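Local coordinates for protein carboxylesterase SOBER1 (Arabidopsis thaliana, PDB 6AVX) that hydrolyses carboxylic esters with short acyl chains, cleaves phosphatidylcholine, and restrains the hypersensitive response that the bacterial effector AvrBsT triggers in plants, at residues 12-17 against 56-61; 20-25 against 38-43; 65-70 against 163-168; 133-138 against 154-159. The protein carries 1 engineered substitution. All blocks are in the same frame, centred on the assembly; numbering follows the deposited sequence.

Contact 1: residues 12-17 against 56-61; sequences HGLGDS and MRSWFD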
loop_
_atom_site.group_PDB
_atom_site.type_symbol
_atom_site.label_atom_id
_atom_site.label_comp_id
_atom_site.label_asym_id
_atom_site.label_seq_id
_atom_site.Cartn_x
_atom_site.Cartn_y
_atom_site.Cartn_z
ATOM N N HIS A 12 -3.509 4.928 5.477
ATOM C CA HIS A 12 -3.328 6.346 5.215
ATOM C C HIS A 12 -1.846 6.704 5.073
ATOM O O HIS A 12 -0.945 5.935 5.403
ATOM C CB HIS A 12 -3.976 7.166 6.339
ATOM C CG HIS A 12 -3.309 7.016 7.676
ATOM N ND1 HIS A 12 -2.106 7.618 7.979
ATOM C CD2 HIS A 12 -3.671 6.329 8.785
ATOM C CE1 HIS A 12 -1.762 7.302 9.223
ATOM N NE2 HIS A 12 -2.696 6.528 9.736
ATOM N N GLY A 13 -1.604 7.932 4.605
ATOM C CA GLY A 13 -0.266 8.469 4.452
ATOM C C GLY A 13 0.249 9.199 5.685
ATOM O O GLY A 13 -0.417 9.323 6.716
ATOM N N LEU A 14 1.473 9.697 5.562
ATOM C CA LEU A 14 2.170 10.284 6.693
ATOM C C LEU A 14 1.394 11.458 7.272
ATOM O O LEU A 14 1.029 12.395 6.552
ATOM C CB LEU A 14 3.529 10.775 6.209
ATOM C CG LEU A 14 4.400 11.514 7.218
ATOM C CD1 LEU A 14 4.751 10.570 8.345
ATOM C CD2 LEU A 14 5.643 12.081 6.519
ATOM N N GLY A 15 1.169 11.424 8.581
ATOM C CA GLY A 15 0.503 12.478 9.315
ATOM C C GLY A 15 -1.002 12.369 9.360
ATOM O O GLY A 15 -1.640 13.058 10.165
ATOM N N ASP A 16 -1.589 11.543 8.508
ATOM C CA ASP A 16 -3.035 11.481 8.325
ATOM C C ASP A 16 -3.614 10.487 9.335
ATOM O O ASP A 16 -2.919 10.030 10.242
ATOM C CB ASP A 16 -3.296 11.114 6.862
ATOM C CG ASP A 16 -4.632 11.582 6.326
ATOM O OD1 ASP A 16 -5.465 12.133 7.060
ATOM O OD2 ASP A 16 -4.850 11.358 5.122
ATOM N N SER A 17 -4.887 10.108 9.181
ATOM C CA SER A 17 -5.527 9.167 10.100
ATOM C C SER A 17 -6.528 8.319 9.330
ATOM O O SER A 17 -6.908 8.633 8.194
ATOM C CB SER A 17 -6.239 9.889 11.238
ATOM O OG SER A 17 -7.396 10.544 10.757
ATOM N N MET A 56 3.951 12.683 14.900
ATOM C CA MET A 56 2.712 12.692 14.136
ATOM C C MET A 56 2.357 11.244 13.856
ATOM O O MET A 56 3.174 10.347 14.055
ATOM C CB MET A 56 2.898 13.484 12.837
ATOM C CG MET A 56 4.016 12.947 11.948
ATOM S SD MET A 56 4.537 14.124 10.691
ATOM C CE MET A 56 5.242 15.420 11.719
ATOM N N ARG A 57 1.147 11.013 13.380
ATOM C CA ARG A 57 0.798 9.652 12.999
ATOM C C ARG A 57 1.682 9.247 11.833
ATOM O O ARG A 57 1.774 9.963 10.826
ATOM C CB ARG A 57 -0.665 9.553 12.604
ATOM C CG ARG A 57 -1.623 9.767 13.743
ATOM C CD ARG A 57 -2.991 9.152 13.425
ATOM N NE ARG A 57 -3.965 9.410 14.489
ATOM C CZ ARG A 57 -4.025 8.744 15.630
ATOM N NH1 ARG A 57 -4.924 9.088 16.544
ATOM N NH2 ARG A 57 -3.226 7.727 15.879
ATOM N N SER A 58 2.351 8.112 11.960
ATOM C CA SER A 58 3.319 7.679 10.961
ATOM C C SER A 58 3.494 6.176 11.075
ATOM O O SER A 58 3.782 5.660 12.158
ATOM C CB SER A 58 4.653 8.362 11.218
ATOM O OG SER A 58 5.614 7.886 10.303
ATOM N N TRP A 59 3.337 5.466 9.954
ATOM C CA TRP A 59 3.482 4.017 9.991
ATOM C C TRP A 59 4.905 3.578 10.300
ATOM O O TRP A 59 5.107 2.547 10.941
ATOM C CB TRP A 59 3.022 3.391 8.669
ATOM C CG TRP A 59 1.560 3.562 8.408
ATOM C CD1 TRP A 59 0.983 4.366 7.471
ATOM C CD2 TRP A 59 0.487 2.933 9.116
ATOM N NE1 TRP A 59 -0.381 4.278 7.562
ATOM C CE2 TRP A 59 -0.715 3.412 8.562
ATOM C CE3 TRP A 59 0.417 2.018 10.166
ATOM C CZ2 TRP A 59 -1.966 3.011 9.027
ATOM C CZ3 TRP A 59 -0.823 1.633 10.623
ATOM C CH2 TRP A 59 -1.991 2.120 10.052
ATOM N N PHE A 60 5.906 4.284 9.776
ATOM C CA PHE A 60 7.311 3.920 9.920
ATOM C C PHE A 60 8.119 5.175 9.597
ATOM O O PHE A 60 7.625 6.089 8.949
ATOM C CB PHE A 60 7.681 2.734 9.018
ATOM C CG PHE A 60 7.452 2.980 7.546
ATOM C CD1 PHE A 60 8.391 3.676 6.797
ATOM C CD2 PHE A 60 6.326 2.498 6.890
ATOM C CE1 PHE A 60 8.186 3.910 5.434
ATOM C CE2 PHE A 60 6.133 2.725 5.518
ATOM C CZ PHE A 60 7.065 3.427 4.802
ATOM N N ASP A 61 9.365 5.225 10.044
ATOM C CA ASP A 61 10.109 6.463 9.895
ATOM C C ASP A 61 10.466 6.688 8.438
ATOM O O ASP A 61 10.781 5.750 7.703
ATOM C CB ASP A 61 11.364 6.445 10.757
ATOM C CG ASP A 61 11.963 7.822 10.953
ATOM O OD1 ASP A 61 11.267 8.840 10.744
ATOM O OD2 ASP A 61 13.153 7.856 11.344
HETATM O O HOH W 1 -0.565 13.381 12.733
#
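With CG of H12 held between its backbone N and carbonyl carbon (chi1 67°) and CG of W59 anti to its own carbonyl carbon (chi1 -65°), the indole NE1 comes over the centre of one face of the imidazole, the planes inclined at 34°. In this alpha/beta hydrolase the loop after strand 7-11 packs here on the end of strand 54-57 and the residues after it. W59 NE1 donates to H12 O at 2.8 Å, in the plane of the indole. D16 O lies above the other face of the imidazole, offset toward its rim. ND1 donates to G13 O at 2.7 Å, again in the ring plane, and NE2 is bonded to the backbone N of A43; together these bonds fix the ring's rotation. G13 O also receives D16 N from its opposite face, closing a type II turn over G13 to D16. L14, inside that turn, puts its side chain about 6 Å from that of S108, the probable nucleophile; in related esterases this loop helps to form the oxyanion hole. L14 CD1 lies 3.4 Å from S58 OG, a hydroxyl bonded to Q109. R57 lays its aliphatic chain along D16 O, with CB and CD each 3.3 Å from that oxygen, while NH2 bonds to A43 O. G15 N meets R57 O at 2.7 Å, and a water joins G15 O to R57 N.

Contact 2: residues 20-25 against 38-43; sequences ANEPIQ and WLFPSA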
loop_
_atom_site.group_PDB
_atom_site.type_symbol
_atom_site.label_atom_id
_atom_site.label_comp_id
_atom_site.label_asym_id
_atom_site.label_seq_id
_atom_site.Cartn_x
_atom_site.Cartn_y
_atom_site.Cartn_z
ATOM N N ALA A 20 -10.039 10.098 8.811
ATOM C CA ALA A 20 -9.988 11.132 7.785
ATOM C C ALA A 20 -10.167 10.550 6.397
ATOM O O ALA A 20 -10.629 11.245 5.489
ATOM C CB ALA A 20 -8.669 11.901 7.861
ATOM N N ASN A 21 -9.812 9.284 6.205
ATOM C CA ASN A 21 -9.851 8.645 4.900
ATOM C C ASN A 21 -11.032 7.723 4.679
ATOM O O ASN A 21 -11.253 7.297 3.541
ATOM C CB ASN A 21 -8.557 7.882 4.664
ATOM C CG ASN A 21 -7.454 8.799 4.320
ATOM O OD1 ASN A 21 -7.310 9.199 3.156
ATOM N ND2 ASN A 21 -6.693 9.211 5.318
ATOM N N GLU A 22 -11.793 7.413 5.721
ATOM C CA GLU A 22 -12.944 6.533 5.553
ATOM C C GLU A 22 -13.849 6.928 4.397
ATOM O O GLU A 22 -14.370 6.017 3.733
ATOM C CB GLU A 22 -13.712 6.398 6.880
ATOM C CG GLU A 22 -13.003 5.495 7.883
ATOM C CD GLU A 22 -13.609 5.472 9.261
ATOM O OE1 GLU A 22 -14.369 6.379 9.626
ATOM O OE2 GLU A 22 -13.285 4.539 10.023
ATOM N N PRO A 23 -14.082 8.210 4.090
ATOM C CA PRO A 23 -14.954 8.534 2.949
ATOM C C PRO A 23 -14.464 8.029 1.610
ATOM O O PRO A 23 -15.256 8.017 0.659
ATOM C CB PRO A 23 -15.050 10.065 2.984
ATOM C CG PRO A 23 -14.810 10.398 4.422
ATOM C CD PRO A 23 -13.756 9.411 4.882
ATOM N N ILE A 24 -13.208 7.604 1.487
ATOM C CA ILE A 24 -12.764 6.986 0.241
ATOM C C ILE A 24 -13.718 5.881 -0.175
ATOM O O ILE A 24 -13.980 5.686 -1.366
ATOM C CB ILE A 24 -11.323 6.466 0.398
ATOM C CG1 ILE A 24 -10.354 7.640 0.373
ATOM C CG2 ILE A 24 -10.961 5.424 -0.680
ATOM C CD1 ILE A 24 -8.920 7.276 0.685
ATOM N N GLN A 25 -14.250 5.134 0.792
ATOM C CA GLN A 25 -15.105 3.998 0.457
ATOM C C GLN A 25 -16.354 4.429 -0.292
ATOM O O GLN A 25 -16.930 3.623 -1.040
ATOM C CB GLN A 25 -15.474 3.193 1.702
ATOM C CG GLN A 25 -16.462 3.871 2.637
ATOM C CD GLN A 25 -16.501 3.184 3.991
ATOM O OE1 GLN A 25 -17.253 2.231 4.203
ATOM N NE2 GLN A 25 -15.658 3.635 4.905
ATOM N N TRP A 38 -14.754 -2.612 5.124
ATOM C CA TRP A 38 -13.591 -1.744 5.052
ATOM C C TRP A 38 -13.010 -1.542 6.439
ATOM O O TRP A 38 -13.734 -1.532 7.441
ATOM C CB TRP A 38 -13.995 -0.369 4.532
ATOM C CG TRP A 38 -14.433 -0.326 3.125
ATOM C CD1 TRP A 38 -15.656 -0.681 2.633
ATOM C CD2 TRP A 38 -13.667 0.110 2.007
ATOM N NE1 TRP A 38 -15.687 -0.493 1.279
ATOM C CE2 TRP A 38 -14.485 0.010 0.866
ATOM C CE3 TRP A 38 -12.377 0.605 1.861
ATOM C CZ2 TRP A 38 -14.045 0.361 -0.400
ATOM C CZ3 TRP A 38 -11.948 0.960 0.603
ATOM C CH2 TRP A 38 -12.786 0.838 -0.514
ATOM N N LEU A 39 -11.694 -1.336 6.497
ATOM C CA LEU A 39 -11.046 -0.947 7.737
ATOM C C LEU A 39 -9.989 0.099 7.447
ATOM O O LEU A 39 -9.152 -0.083 6.561
ATOM C CB LEU A 39 -10.429 -2.161 8.422
ATOM C CG LEU A 39 -9.899 -1.887 9.817
ATOM C CD1 LEU A 39 -11.027 -1.555 10.786
ATOM C CD2 LEU A 39 -9.123 -3.087 10.314
ATOM N N PHE A 40 -10.058 1.202 8.180
ATOM C CA PHE A 40 -9.153 2.334 8.030
ATOM C C PHE A 40 -8.462 2.546 9.372
ATOM O O PHE A 40 -8.903 3.382 10.174
ATOM C CB PHE A 40 -9.925 3.593 7.644
ATOM C CG PHE A 40 -10.474 3.582 6.235
ATOM C CD1 PHE A 40 -9.840 4.279 5.241
ATOM C CD2 PHE A 40 -11.636 2.880 5.916
ATOM C CE1 PHE A 40 -10.334 4.280 3.950
ATOM C CE2 PHE A 40 -12.135 2.901 4.619
ATOM C CZ PHE A 40 -11.480 3.594 3.655
ATOM N N PRO A 41 -7.383 1.815 9.652
ATOM C CA PRO A 41 -6.664 1.981 10.925
ATOM C C PRO A 41 -5.904 3.295 10.947
ATOM O O PRO A 41 -5.727 3.961 9.919
ATOM C CB PRO A 41 -5.709 0.785 10.951
ATOM C CG PRO A 41 -5.445 0.517 9.508
ATOM C CD PRO A 41 -6.776 0.762 8.830
ATOM N N SER A 42 -5.406 3.662 12.135
ATOM C CA SER A 42 -4.606 4.867 12.303
ATOM C C SER A 42 -3.232 4.504 12.840
ATOM O O SER A 42 -3.118 3.749 13.813
ATOM C CB SER A 42 -5.279 5.835 13.264
ATOM O OG SER A 42 -6.447 6.362 12.677
ATOM N N ALA A 43 -2.201 5.049 12.221
ATOM C CA ALA A 43 -0.847 4.777 12.645
ATOM C C ALA A 43 -0.593 5.388 14.026
ATOM O O ALA A 43 -1.204 6.392 14.398
ATOM C CB ALA A 43 0.156 5.382 11.662
HETATM O O HOH W 2 -12.356 1.896 9.834
HETATM O O HOH W 3 -10.688 4.619 11.466
#
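N21 meets F40 first: its CB lies 3.9 Å from F40 CD1 and its carbonyl O 3.2 Å from F40 CE1, while ND2 turns away to bond D16 OD2 and S17 O. The contact joins the helix and the second-strand region of the beta-alpha-beta unit made by strand 7-11, helix 18-21 and strand 37-39. E22 follows with its backbone over the phenyl face, CA 3.6 Å from the ring centroid and only 3° off the normal, a nearly perpendicular CH-pi contact. Its CG lies near the CB end of the ring, 3.5 Å from F40 CD2, and the carboxylate stands almost upright to the ring plane. OE2 then accepts a hydrogen bond from a water that in turn receives F40 N; a second water, toward F40 O, is doubtfully short. I24 adds its CB near F40 CE1. Q25 closes the series, its CB seated over the five-membered ring of W38 at 3.5 Å from the centroid. CG placed between the backbone N and carbonyl carbon (chi1 72°) directs the otherwise extended chain so that NE2 can donate to E22 O at 3.0 Å while lying 3.6 Å from F40 CE2. Q25 N reaches that same oxygen from its opposite face. No direct hydrogen bond joins the two segments: Q25 is bonded within 20-25, E22 reaches F40 through water, and the cohesion comes chiefly from C-H groups resting on aromatic faces.

Contact 3: residues 65-70 against 163-168; sequences LPLKVG and RMVLFE. Engineered in segment 65-70: L67 (natural residue Phe).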
loop_
_atom_site.group_PDB
_atom_site.type_symbol
_atom_site.label_atom_id
_atom_site.label_comp_id
_atom_site.label_asym_id
_atom_site.label_seq_id
_atom_site.Cartn_x
_atom_site.Cartn_y
_atom_site.Cartn_z
ATOM N N LEU A 65 12.739 13.588 2.278
ATOM C CA LEU A 65 11.874 13.862 1.161
ATOM C C LEU A 65 12.690 14.648 0.127
ATOM O O LEU A 65 13.606 15.405 0.483
ATOM C CB LEU A 65 10.643 14.635 1.619
ATOM C CG LEU A 65 9.848 13.977 2.758
ATOM C CD1 LEU A 65 8.890 14.974 3.400
ATOM C CD2 LEU A 65 9.090 12.732 2.313
ATOM N N PRO A 66 12.377 14.462 -1.160
ATOM C CA PRO A 66 11.299 13.583 -1.618
ATOM C C PRO A 66 11.769 12.156 -1.682
ATOM O O PRO A 66 12.976 11.893 -1.626
ATOM C CB PRO A 66 11.028 14.088 -3.031
ATOM C CG PRO A 66 12.384 14.580 -3.505
ATOM C CD PRO A 66 13.025 15.179 -2.275
ATOM N N LEU A 67 10.844 11.225 -1.794
ATOM C CA LEU A 67 11.228 9.849 -2.044
ATOM C C LEU A 67 11.621 9.755 -3.508
ATOM O O LEU A 67 10.933 10.285 -4.388
ATOM C CB LEU A 67 10.093 8.879 -1.718
ATOM C CG LEU A 67 9.891 8.479 -0.244
ATOM C CD1 LEU A 67 11.056 7.648 0.267
ATOM C CD2 LEU A 67 9.670 9.680 0.633
ATOM N N LYS A 68 12.762 9.129 -3.752
ATOM C CA LYS A 68 13.344 9.049 -5.075
ATOM C C LYS A 68 14.009 7.698 -5.186
ATOM O O LYS A 68 14.064 6.923 -4.226
ATOM C CB LYS A 68 14.395 10.142 -5.297
ATOM C CG LYS A 68 13.827 11.373 -5.931
ATOM C CD LYS A 68 14.866 12.458 -6.189
ATOM C CE LYS A 68 15.858 12.068 -7.271
ATOM N NZ LYS A 68 17.253 12.177 -6.773
ATOM N N VAL A 69 14.478 7.400 -6.391
ATOM C CA VAL A 69 15.392 6.286 -6.536
ATOM C C VAL A 69 16.654 6.656 -5.775
ATOM O O VAL A 69 17.256 7.710 -6.017
ATOM C CB VAL A 69 15.667 6.000 -8.013
ATOM C CG1 VAL A 69 16.614 4.811 -8.149
ATOM C CG2 VAL A 69 14.362 5.740 -8.769
ATOM N N GLY A 70 17.022 5.827 -4.810
ATOM C CA GLY A 70 18.204 6.064 -4.009
ATOM C C GLY A 70 17.976 6.874 -2.756
ATOM O O GLY A 70 18.951 7.217 -2.075
ATOM N N ARG A 163 5.983 15.352 -7.138
ATOM C CA ARG A 163 7.275 15.855 -6.684
ATOM C C ARG A 163 7.519 15.557 -5.217
ATOM O O ARG A 163 8.515 16.017 -4.651
ATOM C CB ARG A 163 7.410 17.354 -6.962
ATOM C CG ARG A 163 7.327 17.684 -8.453
ATOM C CD ARG A 163 7.829 19.086 -8.778
ATOM N NE ARG A 163 9.175 19.332 -8.249
ATOM C CZ ARG A 163 9.550 20.418 -7.571
ATOM N NH1 ARG A 163 8.704 21.416 -7.355
ATOM N NH2 ARG A 163 10.795 20.521 -7.129
ATOM N N MET A 164 6.640 14.778 -4.596
ATOM C CA MET A 164 6.849 14.355 -3.225
ATOM C C MET A 164 7.333 12.924 -3.138
ATOM O O MET A 164 8.263 12.644 -2.375
ATOM C CB MET A 164 5.580 14.549 -2.410
ATOM C CG MET A 164 5.275 16.011 -2.284
ATOM S SD MET A 164 3.702 16.355 -1.527
ATOM C CE MET A 164 3.942 15.622 0.094
ATOM N N VAL A 165 6.743 12.040 -3.915
ATOM C CA VAL A 165 7.250 10.699 -4.156
ATOM C C VAL A 165 7.388 10.641 -5.666
ATOM O O VAL A 165 6.394 10.541 -6.391
ATOM C CB VAL A 165 6.311 9.612 -3.631
ATOM C CG1 VAL A 165 6.873 8.234 -3.976
ATOM C CG2 VAL A 165 6.124 9.755 -2.130
ATOM N N LEU A 166 8.617 10.817 -6.153
ATOM C CA LEU A 166 8.820 10.994 -7.577
ATOM C C LEU A 166 8.294 9.804 -8.355
ATOM O O LEU A 166 8.376 8.658 -7.915
ATOM C CB LEU A 166 10.301 11.166 -7.913
ATOM C CG LEU A 166 11.041 12.359 -7.328
ATOM C CD1 LEU A 166 12.144 12.714 -8.297
ATOM C CD2 LEU A 166 10.186 13.558 -7.090
ATOM N N PHE A 167 7.769 10.089 -9.535
ATOM C CA PHE A 167 7.268 9.038 -10.412
ATOM C C PHE A 167 8.320 7.952 -10.625
ATOM O O PHE A 167 7.993 6.756 -10.669
ATOM C CB PHE A 167 6.834 9.683 -11.733
ATOM C CG PHE A 167 6.173 8.742 -12.707
ATOM C CD1 PHE A 167 4.885 8.280 -12.498
ATOM C CD2 PHE A 167 6.831 8.356 -13.869
ATOM C CE1 PHE A 167 4.270 7.443 -13.405
ATOM C CE2 PHE A 167 6.219 7.508 -14.781
ATOM C CZ PHE A 167 4.936 7.056 -14.547
ATOM N N GLU A 168 9.595 8.337 -10.716
ATOM C CA GLU A 168 10.657 7.348 -10.901
ATOM C C GLU A 168 10.748 6.369 -9.731
ATOM O O GLU A 168 11.168 5.219 -9.917
ATOM C CB GLU A 168 12.011 8.033 -11.104
ATOM C CG GLU A 168 12.474 8.864 -9.911
ATOM C CD GLU A 168 13.976 9.111 -9.917
ATOM O OE1 GLU A 168 14.602 9.030 -8.835
ATOM O OE2 GLU A 168 14.529 9.372 -11.005
#
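L67 and V165 form an isolated parallel beta bridge, in which the loop 65-70 runs beside the loop that leads from the probable acid of the alpha/beta hydrolase triad into helix 167-171. Both backbone groups of L67 are used: its N donates to M164 O at 3.0 Å, and its O accepts from L166 N, also at 3.0 Å. The latter bond engages the N-cap residue of the helix. P66, preceded by a cis peptide bond, sits beside this pair, its CB 3.2 Å from M164 O, and its own carbonyl is bonded by S71 OG. On the other side of the bridge, the amides of M164 and V165 both point to D162 OD1, while V165 O receives H158 NE2; the probable catalytic acid is therefore gripped by the same short run of backbone that pairs with L67. V165 touches S108 and H194, and its CG1 packs 4.0 Å from CB of L67, an engineered leucine in place of the natural phenylalanine. Farther on, E168 in the first turn of the helix reaches back to the loop, its CG set between backbone N and carbonyl carbon (chi1 63°) and the chain extended beyond. K68 NZ stays 4.6 Å from E168 OE1, so any attraction between their charges acts without direct contact. That oxygen instead takes the amide of V69, N to OE1 2.9 Å, on the anti side of the carboxylate and 24° out of its plane.

Contact 4: residues 133-138 against 154-159; sequences GWVPFT and ILWSHG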
loop_
_atom_site.group_PDB
_atom_site.type_symbol
_atom_site.label_atom_id
_atom_site.label_comp_id
_atom_site.label_asym_id
_atom_site.label_seq_id
_atom_site.Cartn_x
_atom_site.Cartn_y
_atom_site.Cartn_z
ATOM N N GLY A 133 3.219 5.266 -3.913
ATOM C CA GLY A 133 4.116 4.736 -2.919
ATOM C C GLY A 133 5.544 4.610 -3.405
ATOM O O GLY A 133 5.966 5.219 -4.392
ATOM N N TRP A 134 6.302 3.793 -2.686
ATOM C CA TRP A 134 7.694 3.523 -3.014
ATOM C C TRP A 134 8.041 2.166 -2.432
ATOM O O TRP A 134 7.287 1.598 -1.655
ATOM C CB TRP A 134 8.615 4.617 -2.490
ATOM C CG TRP A 134 8.678 4.741 -0.987
ATOM C CD1 TRP A 134 9.577 4.136 -0.159
ATOM C CD2 TRP A 134 7.859 5.564 -0.148
ATOM N NE1 TRP A 134 9.356 4.515 1.131
ATOM C CE2 TRP A 134 8.325 5.413 1.173
ATOM C CE3 TRP A 134 6.802 6.441 -0.389
ATOM C CZ2 TRP A 134 7.750 6.084 2.251
ATOM C CZ3 TRP A 134 6.239 7.116 0.669
ATOM C CH2 TRP A 134 6.727 6.946 1.982
ATOM N N VAL A 135 9.197 1.637 -2.825
ATOM C CA VAL A 135 9.679 0.354 -2.328
ATOM C C VAL A 135 10.429 0.613 -1.026
ATOM O O VAL A 135 11.470 1.281 -1.056
ATOM C CB VAL A 135 10.580 -0.341 -3.355
ATOM C CG1 VAL A 135 11.041 -1.690 -2.819
ATOM C CG2 VAL A 135 9.824 -0.538 -4.662
ATOM N N PRO A 136 9.942 0.132 0.128
ATOM C CA PRO A 136 10.496 0.595 1.402
ATOM C C PRO A 136 11.571 -0.307 1.964
ATOM O O PRO A 136 11.830 -0.289 3.168
ATOM C CB PRO A 136 9.266 0.609 2.311
ATOM C CG PRO A 136 8.528 -0.559 1.861
ATOM C CD PRO A 136 8.692 -0.618 0.358
ATOM N N PHE A 137 12.218 -1.069 1.101
ATOM C CA PHE A 137 13.311 -1.935 1.515
ATOM C C PHE A 137 14.164 -2.244 0.295
ATOM O O PHE A 137 13.808 -1.917 -0.831
ATOM C CB PHE A 137 12.822 -3.185 2.283
ATOM C CG PHE A 137 11.530 -3.814 1.771
ATOM C CD1 PHE A 137 11.243 -3.898 0.420
ATOM C CD2 PHE A 137 10.629 -4.374 2.665
ATOM C CE1 PHE A 137 10.060 -4.506 -0.018
ATOM C CE2 PHE A 137 9.472 -4.985 2.241
ATOM C CZ PHE A 137 9.186 -5.054 0.898
ATOM N N THR A 138 15.331 -2.844 0.541
ATOM C CA THR A 138 16.243 -3.230 -0.524
ATOM C C THR A 138 15.941 -4.658 -0.968
ATOM O O THR A 138 15.114 -5.366 -0.379
ATOM C CB THR A 138 17.706 -3.173 -0.077
ATOM O OG1 THR A 138 17.965 -4.273 0.799
ATOM C CG2 THR A 138 18.053 -1.851 0.623
ATOM N N ILE A 154 -0.372 -7.002 -7.682
ATOM C CA ILE A 154 -0.167 -5.616 -7.264
ATOM C C ILE A 154 -0.680 -4.705 -8.366
ATOM O O ILE A 154 -0.364 -4.908 -9.545
ATOM C CB ILE A 154 1.315 -5.319 -6.993
ATOM C CG1 ILE A 154 1.898 -6.281 -5.956
ATOM C CG2 ILE A 154 1.496 -3.887 -6.555
ATOM C CD1 ILE A 154 1.286 -6.209 -4.569
ATOM N N LEU A 155 -1.451 -3.703 -7.990
ATOM C CA LEU A 155 -1.801 -2.596 -8.874
ATOM C C LEU A 155 -1.147 -1.346 -8.314
ATOM O O LEU A 155 -1.477 -0.932 -7.199
ATOM C CB LEU A 155 -3.315 -2.406 -8.957
ATOM C CG LEU A 155 -3.757 -1.143 -9.708
ATOM C CD1 LEU A 155 -3.328 -1.172 -11.164
ATOM C CD2 LEU A 155 -5.245 -0.976 -9.607
ATOM N N TRP A 156 -0.232 -0.755 -9.059
ATOM C CA TRP A 156 0.490 0.435 -8.636
ATOM C C TRP A 156 0.008 1.609 -9.471
ATOM O O TRP A 156 0.117 1.568 -10.697
ATOM C CB TRP A 156 1.979 0.231 -8.870
ATOM C CG TRP A 156 2.847 1.240 -8.198
ATOM C CD1 TRP A 156 2.896 2.582 -8.424
ATOM C CD2 TRP A 156 3.793 0.982 -7.161
ATOM N NE1 TRP A 156 3.812 3.171 -7.589
ATOM C CE2 TRP A 156 4.382 2.203 -6.802
ATOM C CE3 TRP A 156 4.196 -0.183 -6.497
ATOM C CZ2 TRP A 156 5.362 2.291 -5.823
ATOM C CZ3 TRP A 156 5.152 -0.099 -5.520
ATOM C CH2 TRP A 156 5.731 1.132 -5.191
ATOM N N SER A 157 -0.514 2.640 -8.817
ATOM C CA SER A 157 -1.016 3.851 -9.452
ATOM C C SER A 157 -0.098 4.993 -9.049
ATOM O O SER A 157 0.218 5.130 -7.867
ATOM C CB SER A 157 -2.427 4.145 -8.944
ATOM O OG SER A 157 -3.332 3.102 -9.292
ATOM N N HIS A 158 0.350 5.806 -10.003
ATOM C CA HIS A 158 1.273 6.891 -9.670
ATOM C C HIS A 158 1.054 8.058 -10.618
ATOM O O HIS A 158 0.870 7.864 -11.829
ATOM C CB HIS A 158 2.728 6.428 -9.754
ATOM C CG HIS A 158 3.633 7.012 -8.715
ATOM N ND1 HIS A 158 4.243 6.232 -7.752
ATOM C CD2 HIS A 158 4.044 8.283 -8.485
ATOM C CE1 HIS A 158 4.984 7.002 -6.976
ATOM N NE2 HIS A 158 4.875 8.254 -7.393
ATOM N N GLY A 159 1.105 9.263 -10.062
ATOM C CA GLY A 159 0.980 10.469 -10.861
ATOM C C GLY A 159 2.319 10.850 -11.457
ATOM O O GLY A 159 3.349 10.841 -10.792
#
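G133 and W156 make the dense part of this contact, deep in the protein. The indole of W156 is swung out from strand 154-159 with CG anti to the backbone N (chi1 -167°), which brings its edge toward G133 O and W134 CA. CZ2 lies 3.3 Å from G133 O, near the plane of the ring. H158 comes to the same oxygen from its own edge, CE1 3.3 Å from G133 O. The carbonyl oxygen faces these ring C-H groups and is buried with no hydrogen-bond partner in the model; the imidazole CE1-H may be the more polar of the two. What holds the two rings is a bond between them: W156 NE1 donates to H158 ND1 at 3.1 Å, 170° at the hydrogen and flat in both ring planes. With NE2 held by V165, both imidazole nitrogens are engaged, which fixes how the ring is turned. Beyond W134, whose CB points away from the strand, the packing thins. V135 merely brings CG2 to 4.5 Å from W156 CH2, and the segment then departs until T138 reaches the exposed surface. Among its neighbours, the W134 ring lies against S108 and, in helix 109-120, Q109 and A112; P136 and F137 also touch that helix. W156 meets F186 of strand 184-189 with ring planes about 20° apart, and L155 and S157 rest on helix 198-212.

Contacts 1, 3 and 4 gather round the probable triad of S108, D162 and H194, while contact 2 lies farther out on the edge strand of the parallel sheet. The V165 side chain of contact 3 is about 3 Å from that of H194, and N21 of contact 2 about 10 Å from S108, side chain to side chain. Contacts 1 and 2, centres 13 Å apart, are tied by two bonds, R57 to A43 and D16 to N21. Contacts 3 and 4, centres 11 Å apart, are joined through V165 and H158. W134 links contact 4 to contacts 1 and 3, touching F60 and engineered L67. Contacts 2 and 3, at 25 Å between centres, do not touch.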